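Local coordinates for melanin biosynthesis protein TyrA, putative (Shewanella oneidensis, PDB 2IIZ) that binds heme b and, as a member of the DyP-type family, probably works as a dye-decolorizing peroxidase, at residues Glu202-Arg207 with Asp285-Phe290. Sequence-based numbering, arbitrary orientation.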
ATOM      1  N   GLU A 202     -27.878  -0.684   7.837  1.00 31.01           N
ATOM      2  CA  GLU A 202     -28.055   0.170   9.017  1.00 32.79           C
ATOM      3  C   GLU A 202     -28.528  -0.659  10.215  1.00 32.94           C
ATOM      4  O   GLU A 202     -28.126  -0.400  11.345  1.00 31.37           O
ATOM      5  CB  GLU A 202     -29.028   1.328   8.705  1.00 31.93           C
ATOM      6  CG  GLU A 202     -28.477   2.260   7.589  1.00 36.61           C
ATOM      7  CD  GLU A 202     -29.361   3.459   7.249  1.00 37.73           C
ATOM      8  OE1 GLU A 202     -30.597   3.382   7.429  1.00 45.12           O
ATOM      9  OE2 GLU A 202     -28.805   4.489   6.791  1.00 40.99           O
ATOM     10  N   ASP A 203     -29.368  -1.660   9.945  1.00 33.62           N
ATOM     11  CA  ASP A 203     -29.921  -2.537  10.982  1.00 34.50           C
ATOM     12  C   ASP A 203     -28.873  -3.497  11.542  1.00 35.30           C
ATOM     13  O   ASP A 203     -29.013  -4.001  12.654  1.00 35.35           O
ATOM     14  CB  ASP A 203     -31.096  -3.348  10.421  1.00 34.01           C
ATOM     15  CG  ASP A 203     -32.430  -2.599  10.462  1.00 34.89           C
ATOM     16  OD1 ASP A 203     -32.466  -1.378  10.755  1.00 34.55           O
ATOM     17  OD2 ASP A 203     -33.463  -3.264  10.193  1.00 32.05           O
ATOM     18  N   ILE A 204     -27.827  -3.750  10.767  1.00 35.43           N
ATOM     19  CA  ILE A 204     -26.746  -4.655  11.183  1.00 36.49           C
ATOM     20  C   ILE A 204     -25.736  -3.922  12.082  1.00 36.65           C
ATOM     21  O   ILE A 204     -25.200  -4.471  13.063  1.00 35.88           O
ATOM     22  CB  ILE A 204     -26.057  -5.265   9.923  1.00 36.55           C
ATOM     23  CG1 ILE A 204     -26.919  -6.397   9.386  1.00 34.41           C
ATOM     24  CG2 ILE A 204     -24.650  -5.792  10.214  1.00 36.41           C
ATOM     25  CD1 ILE A 204     -26.696  -6.630   7.937  1.00 33.47           C
ATOM     26  N   ILE A 205     -25.475  -2.669  11.744  1.00 35.93           N
ATOM     27  CA  ILE A 205     -24.580  -1.859  12.565  1.00 33.79           C
ATOM     28  C   ILE A 205     -25.281  -1.199  13.744  1.00 32.25           C
ATOM     29  O   ILE A 205     -24.688  -1.118  14.804  1.00 30.65           O
ATOM     30  CB  ILE A 205     -23.811  -0.882  11.700  1.00 32.49           C
ATOM     31  CG1 ILE A 205     -22.752  -1.701  10.956  1.00 33.88           C
ATOM     32  CG2 ILE A 205     -23.145   0.232  12.564  1.00 32.37           C
ATOM     33  CD1 ILE A 205     -22.389  -1.144   9.681  1.00 48.83           C
ATOM     34  N   GLY A 206     -26.526  -0.749  13.565  1.00 33.74           N
ATOM     35  CA  GLY A 206     -27.265  -0.028  14.614  1.00 33.76           C
ATOM     36  C   GLY A 206     -27.061   1.487  14.561  1.00 34.27           C
ATOM     37  O   GLY A 206     -27.326   2.198  15.540  1.00 32.55           O
ATOM     38  N   ARG A 207     -26.584   1.978  13.414  1.00 33.33           N
ATOM     39  CA  ARG A 207     -26.498   3.414  13.151  1.00 33.45           C
ATOM     40  C   ARG A 207     -26.877   3.672  11.694  1.00 34.21           C
ATOM     41  O   ARG A 207     -26.750   2.770  10.869  1.00 34.85           O
ATOM     42  CB  ARG A 207     -25.078   3.912  13.423  1.00 32.58           C
ATOM     43  CG  ARG A 207     -24.570   3.582  14.817  1.00 32.97           C
ATOM     44  CD  ARG A 207     -23.162   4.053  15.014  1.00 33.52           C
ATOM     45  NE  ARG A 207     -23.103   5.489  15.213  1.00 35.80           N
ATOM     46  CZ  ARG A 207     -23.069   6.089  16.401  1.00 43.55           C
ATOM     47  NH1 ARG A 207     -23.088   5.395  17.533  1.00 49.09           N
ATOM     48  NH2 ARG A 207     -23.017   7.409  16.457  1.00 47.50           N
ATOM     49  N   ASP A 285     -23.988 -11.282  16.529  1.00 32.88           N
ATOM     50  CA  ASP A 285     -23.675 -10.097  15.749  1.00 32.48           C
ATOM     51  C   ASP A 285     -23.719 -10.419  14.261  1.00 31.83           C
ATOM     52  O   ASP A 285     -22.834 -11.085  13.701  1.00 28.87           O
ATOM     53  CB  ASP A 285     -22.282  -9.587  16.146  1.00 35.45           C
ATOM     54  CG  ASP A 285     -21.852  -8.344  15.383  1.00 34.47           C
ATOM     55  OD1 ASP A 285     -22.555  -7.919  14.463  1.00 33.31           O
ATOM     56  OD2 ASP A 285     -20.796  -7.789  15.722  1.00 39.95           O
ATOM     57  N   HIS A 286     -24.755  -9.936  13.599  1.00 31.28           N
ATOM     58  CA  HIS A 286     -24.928 -10.247  12.180  1.00 29.14           C
ATOM     59  C   HIS A 286     -23.901  -9.625  11.251  1.00 27.32           C
ATOM     60  O   HIS A 286     -23.882  -9.961  10.077  1.00 22.35           O
ATOM     61  CB  HIS A 286     -26.338  -9.896  11.739  1.00 31.42           C
ATOM     62  CG  HIS A 286     -27.360 -10.902  12.181  1.00 29.75           C
ATOM     63  ND1 HIS A 286     -28.571 -11.055  11.548  1.00 31.05           N
ATOM     64  CD2 HIS A 286     -27.342 -11.806  13.188  1.00 26.52           C
ATOM     65  CE1 HIS A 286     -29.261 -12.008  12.152  1.00 36.37           C
ATOM     66  NE2 HIS A 286     -28.538 -12.480  13.151  1.00 35.56           N
ATOM     67  N   LEU A 287     -23.054  -8.732  11.774  1.00 25.51           N
ATOM     68  CA  LEU A 287     -21.972  -8.136  10.990  1.00 28.29           C
ATOM     69  C   LEU A 287     -21.011  -9.248  10.615  1.00 30.50           C
ATOM     70  O   LEU A 287     -20.371  -9.212   9.547  1.00 26.89           O
ATOM     71  CB  LEU A 287     -21.240  -7.044  11.780  1.00 27.13           C
ATOM     72  CG  LEU A 287     -20.076  -6.316  11.079  1.00 34.30           C
ATOM     73  CD1 LEU A 287     -20.476  -5.765   9.725  1.00 32.10           C
ATOM     74  CD2 LEU A 287     -19.518  -5.174  11.951  1.00 35.25           C
HETATM   75  N   MSE A 288     -20.941 -10.242  11.506  1.00 28.80           N
HETATM   76  CA  MSE A 288     -20.049 -11.371  11.310  0.50 30.25           C
HETATM   77  C   MSE A 288     -20.456 -12.242  10.113  1.00 32.46           C
HETATM   78  O   MSE A 288     -19.673 -13.098   9.668  1.00 33.16           O
HETATM   79  CB  MSE A 288     -19.972 -12.220  12.580  0.50 31.03           C
HETATM   80  CG  MSE A 288     -19.361 -11.497  13.766  0.50 26.47           C
HETATM   81 SE   MSE A 288     -18.764 -12.721  15.163  0.50 30.89          SE
HETATM   82  CE  MSE A 288     -17.283 -13.631  14.232  0.50 31.31           C
ATOM     83  N   HIS A 289     -21.660 -12.034   9.577  1.00 31.86           N
ATOM     84  CA  HIS A 289     -22.055 -12.760   8.352  1.00 30.57           C
ATOM     85  C   HIS A 289     -21.376 -12.175   7.129  1.00 31.98           C
ATOM     86  O   HIS A 289     -21.580 -12.673   6.026  1.00 33.67           O
ATOM     87  CB  HIS A 289     -23.557 -12.686   8.105  1.00 28.58           C
ATOM     88  CG  HIS A 289     -24.393 -13.182   9.235  1.00 24.46           C
ATOM     89  ND1 HIS A 289     -25.710 -12.818   9.384  1.00 28.29           N
ATOM     90  CD2 HIS A 289     -24.111 -14.014  10.269  1.00 24.28           C
ATOM     91  CE1 HIS A 289     -26.207 -13.409  10.461  1.00 32.84           C
ATOM     92  NE2 HIS A 289     -25.257 -14.139  11.016  1.00 20.37           N
ATOM     93  N   PHE A 290     -20.580 -11.122   7.310  1.00 34.15           N
ATOM     94  CA  PHE A 290     -20.094 -10.329   6.158  1.00 34.83           C
ATOM     95  C   PHE A 290     -18.582 -10.132   6.088  1.00 35.68           C
ATOM     96  O   PHE A 290     -18.077  -9.538   5.121  1.00 34.37           O
ATOM     97  CB  PHE A 290     -20.828  -8.982   6.125  1.00 33.73           C
ATOM     98  CG  PHE A 290     -22.323  -9.136   5.969  1.00 27.49           C
ATOM     99  CD1 PHE A 290     -22.884  -9.242   4.714  1.00 29.93           C
ATOM    100  CD2 PHE A 290     -23.150  -9.192   7.079  1.00 26.64           C
ATOM    101  CE1 PHE A 290     -24.246  -9.396   4.547  1.00 29.14           C
ATOM    102  CE2 PHE A 290     -24.516  -9.346   6.939  1.00 34.30           C
ATOM    103  CZ  PHE A 290     -25.073  -9.447   5.661  1.00 34.59           C
TER
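Ile-204, on the last turn of helix 198-205, supplies nearly everything that this helix gives to the segment Asp-285 to Phe-290, which holds a short 3-10 turn, and it does so by dividing its two branches between two surfaces. With CG2 anti to the backbone N (CG1 at chi1 -79°), the short branch is laid against the turn's main chain, where CG2 sits 3.6 Å from Leu-287 CA and 4.0 Å from Leu-287 CB. The longer branch passes alongside His-286, CG1 lying 4.3 Å from His-286 CB, and ends on Phe-290, whose ring it reaches obliquely, Ile-204 CD1 3.6 Å from Phe-290 CE2; the two side chains cross at about a right angle. Trp-193 packs on Ile-204 as well, and meets the Phe-290 ring edge-to-face. Cut back to alanine, the Ile-204 side chain would lose CG2 and CD1, which is likely to leave a gap between the helix and Leu-287 and Phe-290.

The turn also carries polar bonds of its own. Asp-285 OD1 accepts from Leu-287 N at 2.9 Å, an Asx turn in which the donor stands 43° out of the carboxylate plane, while OD2 of the same carboxylate is hydrogen-bonded to ND1 of His-225, the axial ligand of the heme iron. Leu-287 itself touches both His-225 and the heme, so the residue whose main chain carries Ile-204 CG2 also puts its side chain on the proximal side of the heme. An aspartate bonded to the proximal histidine is a familiar pairing in heme peroxidases. No hydrogen bond or salt bridge joins the two segments: the link between them is apolar, while the Asp-285 carboxylate holds the turn with one oxygen and is likely to orient His-225 with the other.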